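Local coordinates for inositol-1,4,5-trisphosphate 5-phosphatase 1 (Schizosaccharomyces pombe, PDB 1I9Z), which removes the 5-phosphate from soluble and lipid inositol phosphates, including phosphatidylinositol 4,5-bisphosphate, through the 5-phosphatase domain that makes up this chain, at residues P259-D264 with A280-I285; C161-H166 with V202-D207. One frame throughout, in Å; residues are numbered along the deposited sequence.

Contact 1 (P259-D264 with A280-I285). With 2IP (D-myo-inositol-1,4-bisphosphate), chain C.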
# COMPACT_ATOMS: atom_id res chain seq x y z
N PRO A 259 17.80 3.85 7.86
CA PRO A 259 16.68 4.52 8.55
C PRO A 259 16.41 5.81 7.75
O PRO A 259 17.36 6.56 7.37
CB PRO A 259 17.28 4.85 9.91
CG PRO A 259 18.05 3.51 10.21
CD PRO A 259 18.74 3.25 8.84
N THR A 260 15.12 6.00 7.42
CA THR A 260 14.71 7.10 6.59
C THR A 260 14.40 8.37 7.34
O THR A 260 14.02 9.36 6.73
CB THR A 260 13.44 6.72 5.83
OG1 THR A 260 12.43 6.25 6.80
CG2 THR A 260 13.74 5.57 4.83
N TYR A 261 14.56 8.31 8.66
CA TYR A 261 14.25 9.36 9.53
C TYR A 261 15.32 9.44 10.58
O TYR A 261 15.89 8.44 11.05
CB TYR A 261 12.90 9.13 10.25
CG TYR A 261 12.57 10.09 11.36
CD1 TYR A 261 11.96 11.32 11.07
CD2 TYR A 261 12.77 9.74 12.72
CE1 TYR A 261 11.52 12.19 12.10
CE2 TYR A 261 12.36 10.63 13.76
CZ TYR A 261 11.73 11.83 13.43
OH TYR A 261 11.29 12.71 14.42
N LYS A 262 15.31 10.75 10.67
CA LYS A 262 15.56 12.08 11.03
C LYS A 262 16.76 12.74 10.44
O LYS A 262 17.74 12.75 11.04
CB LYS A 262 15.39 12.29 12.48
CG LYS A 262 15.60 13.62 12.72
CD LYS A 262 14.54 14.37 12.08
CE LYS A 262 13.90 15.03 13.32
NZ LYS A 262 13.68 16.50 12.97
N PHE A 263 16.62 13.32 9.23
CA PHE A 263 17.77 13.92 8.60
C PHE A 263 17.67 15.44 8.67
O PHE A 263 16.53 16.01 8.62
CB PHE A 263 17.80 13.58 7.06
CG PHE A 263 18.18 12.18 6.73
CD1 PHE A 263 17.19 11.20 6.47
CD2 PHE A 263 19.51 11.78 6.73
CE1 PHE A 263 17.55 9.86 6.19
CE2 PHE A 263 19.85 10.46 6.47
CZ PHE A 263 18.90 9.51 6.19
N ASP A 264 18.84 16.10 8.70
CA ASP A 264 18.88 17.58 8.56
C ASP A 264 18.39 17.76 7.12
O ASP A 264 18.74 16.99 6.21
CB ASP A 264 20.32 18.11 8.66
CG ASP A 264 20.84 18.12 10.11
OD1 ASP A 264 20.05 17.83 11.05
OD2 ASP A 264 22.04 18.46 10.27
N ALA A 280 15.38 6.18 12.68
CA ALA A 280 14.40 5.08 12.68
C ALA A 280 13.86 4.77 11.29
O ALA A 280 13.93 5.61 10.42
CB ALA A 280 13.21 5.48 13.62
N TRP A 281 13.36 3.55 11.10
CA TRP A 281 12.67 3.18 9.89
C TRP A 281 11.17 3.54 10.15
O TRP A 281 10.30 2.65 10.36
CB TRP A 281 12.80 1.67 9.60
CG TRP A 281 14.16 1.35 9.05
CD1 TRP A 281 14.66 1.67 7.78
CD2 TRP A 281 15.15 0.57 9.69
NE1 TRP A 281 15.92 1.08 7.62
CE2 TRP A 281 16.23 0.40 8.77
CE3 TRP A 281 15.24 -0.04 10.97
CZ2 TRP A 281 17.38 -0.37 9.09
CZ3 TRP A 281 16.40 -0.81 11.27
CH2 TRP A 281 17.41 -0.96 10.34
N THR A 282 10.87 4.85 10.12
CA THR A 282 9.49 5.30 10.37
C THR A 282 8.57 5.00 9.18
O THR A 282 7.38 4.80 9.35
CB THR A 282 9.42 6.85 10.57
OG1 THR A 282 10.23 7.52 9.59
CG2 THR A 282 9.93 7.22 11.91
N ASP A 283 9.15 4.97 7.96
CA ASP A 283 8.37 4.81 6.69
C ASP A 283 8.39 3.39 6.20
O ASP A 283 9.45 2.85 5.96
CB ASP A 283 9.00 5.77 5.66
CG ASP A 283 9.07 7.17 6.25
OD1 ASP A 283 7.99 7.82 6.31
OD2 ASP A 283 10.15 7.60 6.79
N ARG A 284 7.21 2.80 6.05
CA ARG A 284 7.15 1.34 5.74
C ARG A 284 6.06 1.02 4.76
O ARG A 284 5.06 1.77 4.63
CB ARG A 284 6.88 0.58 7.06
CG ARG A 284 7.81 1.05 8.23
CD ARG A 284 9.23 0.51 8.09
NE ARG A 284 9.44 -0.87 8.58
CZ ARG A 284 9.80 -1.15 9.84
NH1 ARG A 284 9.98 -2.42 10.20
NH2 ARG A 284 10.00 -0.19 10.76
N ILE A 285 6.24 -0.08 4.04
CA ILE A 285 5.19 -0.56 3.12
C ILE A 285 5.02 -2.03 3.44
O ILE A 285 5.99 -2.77 3.40
CB ILE A 285 5.60 -0.35 1.66
CG1 ILE A 285 5.74 1.15 1.39
CG2 ILE A 285 4.57 -0.92 0.66
CD1 ILE A 285 6.57 1.40 0.02
C1 2IP C . 8.89 13.01 20.06
C2 2IP C . 8.06 14.20 19.52
C3 2IP C . 8.80 14.95 18.36
C4 2IP C . 9.23 14.02 17.20
C5 2IP C . 10.16 12.94 17.80
C6 2IP C . 9.46 12.10 18.90
O1 2IP C . 9.37 12.76 21.35
O2 2IP C . 6.82 13.80 19.01
O3 2IP C . 7.97 15.93 17.81
O4 2IP C . 9.94 14.81 16.19
O5 2IP C . 10.61 12.05 16.78
O6 2IP C . 10.50 11.22 19.31
P4 2IP C . 9.41 15.06 14.73
O41 2IP C . 9.08 13.64 14.13
O42 2IP C . 10.44 15.73 13.93
O43 2IP C . 8.18 15.95 14.97
P1 2IP C . 8.97 11.80 22.44
O11 2IP C . 8.84 12.72 23.67
O12 2IP C . 7.72 10.97 22.30
O13 2IP C . 10.23 10.96 22.67
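Pro259 lies over one face of the Trp281 indole: its CA sits 3.8 Å from the centroid of the five-membered ring and 23° off the normal, a CH-pi contact, while the indole NE1 donates to the carbonyl of Phe257. Next, Thr260 turns its hydroxyl to Asp283, OG1 donating to the anti lone pair of OD2 at 2.6 Å. With chi1 at 52°, OG1 stands between the backbone N and the carbonyl carbon, which directs it at the Asp283 carboxylate. That same OD2 takes a second bond from Thr282 OG1, which arrives from above the carboxylate plane, and a third from His306, so one buried oxygen is gripped by three groups. A classic beta bulge sets Thr260 and Tyr261 against the single Ala280; Ala280 N donates to Tyr261 O at 2.8 Å, whereas the return bond from Tyr261 N to Ala280 O is weak. Thr282 CG2 comes obliquely to the Tyr261 ring, 3.9 Å from CD2. The phenol OH presses so closely on the 4-phosphate and O5 of the bound inositol 1,4-bisphosphate that its bond to O5 is doubtful. Lys262 NZ makes a weak, 3.5 Å bond to phosphate oxygen O42. The bulged loop thus carries two ligand-pocket residues while Asp283 and Trp281 anchor it. It follows helix 236-242; Trp281 packs on helix 228-232, and edge strand 283-288 brings Ile285 to strands 201-205 and 309-320.

Contact 2 (C161-H166 with V202-D207)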
# COMPACT_ATOMS: atom_id res chain seq x y z
N CYS A 161 -7.03 -3.13 -2.18
CA CYS A 161 -7.28 -2.06 -1.27
C CYS A 161 -5.97 -1.44 -0.87
O CYS A 161 -5.05 -2.17 -0.45
CB CYS A 161 -8.06 -2.53 -0.04
SG CYS A 161 -8.36 -1.25 1.22
N PHE A 162 -5.87 -0.11 -1.01
CA PHE A 162 -4.68 0.62 -0.64
C PHE A 162 -4.95 1.59 0.52
O PHE A 162 -5.95 2.38 0.51
CB PHE A 162 -4.13 1.39 -1.86
CG PHE A 162 -3.69 0.50 -2.92
CD1 PHE A 162 -4.58 0.10 -3.93
CD2 PHE A 162 -2.37 -0.02 -2.88
CE1 PHE A 162 -4.18 -0.80 -4.92
CE2 PHE A 162 -1.96 -0.92 -3.86
CZ PHE A 162 -2.85 -1.30 -4.87
N ILE A 163 -4.04 1.55 1.50
CA ILE A 163 -4.17 2.40 2.65
C ILE A 163 -2.87 3.09 2.98
O ILE A 163 -1.84 2.43 3.07
CB ILE A 163 -4.54 1.60 3.92
CG1 ILE A 163 -5.71 0.67 3.61
CG2 ILE A 163 -4.86 2.54 5.08
CD1 ILE A 163 -5.47 -0.71 4.02
N THR A 164 -2.90 4.44 3.09
CA THR A 164 -1.71 5.11 3.60
C THR A 164 -2.07 5.71 4.98
O THR A 164 -3.22 6.04 5.25
CB THR A 164 -1.15 6.22 2.63
OG1 THR A 164 0.14 6.60 3.11
CG2 THR A 164 -2.09 7.48 2.65
N SER A 165 -1.10 5.83 5.90
CA SER A 165 -1.36 6.35 7.24
C SER A 165 -0.20 7.14 7.79
O SER A 165 0.95 7.08 7.26
CB SER A 165 -1.54 5.18 8.25
OG SER A 165 -2.61 4.43 7.78
N HIS A 166 -0.52 7.86 8.86
CA HIS A 166 0.49 8.59 9.63
C HIS A 166 0.09 8.27 11.02
O HIS A 166 -1.01 8.71 11.47
CB HIS A 166 0.37 10.08 9.35
CG HIS A 166 1.54 10.90 9.80
ND1 HIS A 166 2.59 10.41 10.56
CD2 HIS A 166 1.78 12.23 9.65
CE1 HIS A 166 3.42 11.40 10.87
NE2 HIS A 166 2.94 12.51 10.31
N VAL A 202 -4.06 -6.26 -0.26
CA VAL A 202 -4.16 -5.04 0.53
C VAL A 202 -2.72 -4.52 0.72
O VAL A 202 -1.83 -5.31 1.09
CB VAL A 202 -4.72 -5.31 1.95
CG1 VAL A 202 -4.78 -3.98 2.73
CG2 VAL A 202 -6.12 -5.97 1.89
N VAL A 203 -2.47 -3.22 0.50
CA VAL A 203 -1.11 -2.68 0.73
C VAL A 203 -1.37 -1.55 1.68
O VAL A 203 -2.23 -0.68 1.40
CB VAL A 203 -0.40 -2.14 -0.55
CG1 VAL A 203 0.96 -1.51 -0.16
CG2 VAL A 203 -0.15 -3.29 -1.52
N TRP A 204 -0.72 -1.60 2.86
CA TRP A 204 -0.95 -0.56 3.88
C TRP A 204 0.43 0.01 4.16
O TRP A 204 1.36 -0.74 4.48
CB TRP A 204 -1.54 -1.19 5.12
CG TRP A 204 -1.99 -0.28 6.20
CD1 TRP A 204 -1.60 1.01 6.45
CD2 TRP A 204 -2.93 -0.62 7.22
NE1 TRP A 204 -2.24 1.48 7.55
CE2 TRP A 204 -3.05 0.49 8.05
CE3 TRP A 204 -3.65 -1.78 7.52
CZ2 TRP A 204 -3.90 0.50 9.19
CZ3 TRP A 204 -4.51 -1.76 8.67
CH2 TRP A 204 -4.61 -0.64 9.47
N PHE A 205 0.58 1.33 4.08
CA PHE A 205 1.89 1.90 4.17
C PHE A 205 1.88 3.34 4.65
O PHE A 205 0.82 3.95 4.74
CB PHE A 205 2.55 1.86 2.75
CG PHE A 205 1.85 2.82 1.71
CD1 PHE A 205 2.37 4.10 1.49
CD2 PHE A 205 0.72 2.43 1.01
CE1 PHE A 205 1.76 4.97 0.56
CE2 PHE A 205 0.09 3.26 0.08
CZ PHE A 205 0.63 4.56 -0.16
N GLY A 206 3.07 3.87 4.89
CA GLY A 206 3.20 5.29 5.27
C GLY A 206 4.17 5.49 6.41
O GLY A 206 5.08 4.71 6.58
N ASP A 207 3.97 6.56 7.18
CA ASP A 207 4.85 6.91 8.29
C ASP A 207 4.16 6.30 9.50
O ASP A 207 3.34 6.94 10.19
CB ASP A 207 4.95 8.43 8.45
CG ASP A 207 5.90 8.83 9.58
OD1 ASP A 207 6.29 7.93 10.38
OD2 ASP A 207 6.23 10.05 9.67
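Ile163 and Trp204 are paired in a parallel bridge, and the isoleucine lies over one face of the indole: CG2 is 3.9 Å from the centroid of the five-membered ring and only 14° off its normal, a CH-pi contact. The other branch of Ile163 ends at CD1, 3.6 Å from Val202 CG1. At the rim of the same indole, Trp204 NE1 donates to Ser165 OG at 3.0 Å, with the hydroxyl somewhat out of the ring plane; face and rim are thus both engaged by strand 161-166. On the other side of the sheet, Thr164 CB stands over the Phe205 ring at 3.9 Å from its centroid. Phe205 CG is set between backbone N and carbonyl carbon, swinging the ring across to the neighbouring strand. Phe205 O accepts twice, from Ser165 N in its carbonyl plane and from Thr164 OG1 at 3.2 Å, well above that plane. Phe162 CD2 meets Val203 CB at 3.7 Å. Farther on, His166 and Asp207 run side by side, ring and carboxylate planes 21° apart, with His166 CE1 3.3 Å from Asp207 OD2; that oxygen is hydrogen-bonded by Asn33. The strand axes lie 4.7 Å apart and 11° from parallel, as expected of the beta-alpha-beta unit that crosses over through helix 174-187. Strands 147-155 and 283-288 flank the pair, and strands 20-33 and 113-120 of the second mixed sheet pack on the Thr164 and Phe205 face, the two-sheet sandwich of the DNase I-like fold.

Both contacts are buried, but contact 2 lies about 4 Å from the chain centre and contact 1 about 17 Å, each measured from contact centre. Contact 2 is regular parallel sheet, burying 611 Å² through apolar packing and a ladder of backbone bonds; contact 1 buries 367 Å² and relies on a single bulged bridge and a shared carboxylate oxygen, and its 259-264 side also meets the ligand. Where neighbouring strands 201-205 and 283-288 end their pairing, Arg284 O lies 2.9 Å from Gly206 N, a probable hydrogen bond; between the adjoining loops, Thr282 CB packs 3.3 Å from Asp207 OD1. The parallel segments' C-terminal ends, at His166 and Asp207, thereby approach the ligand pocket.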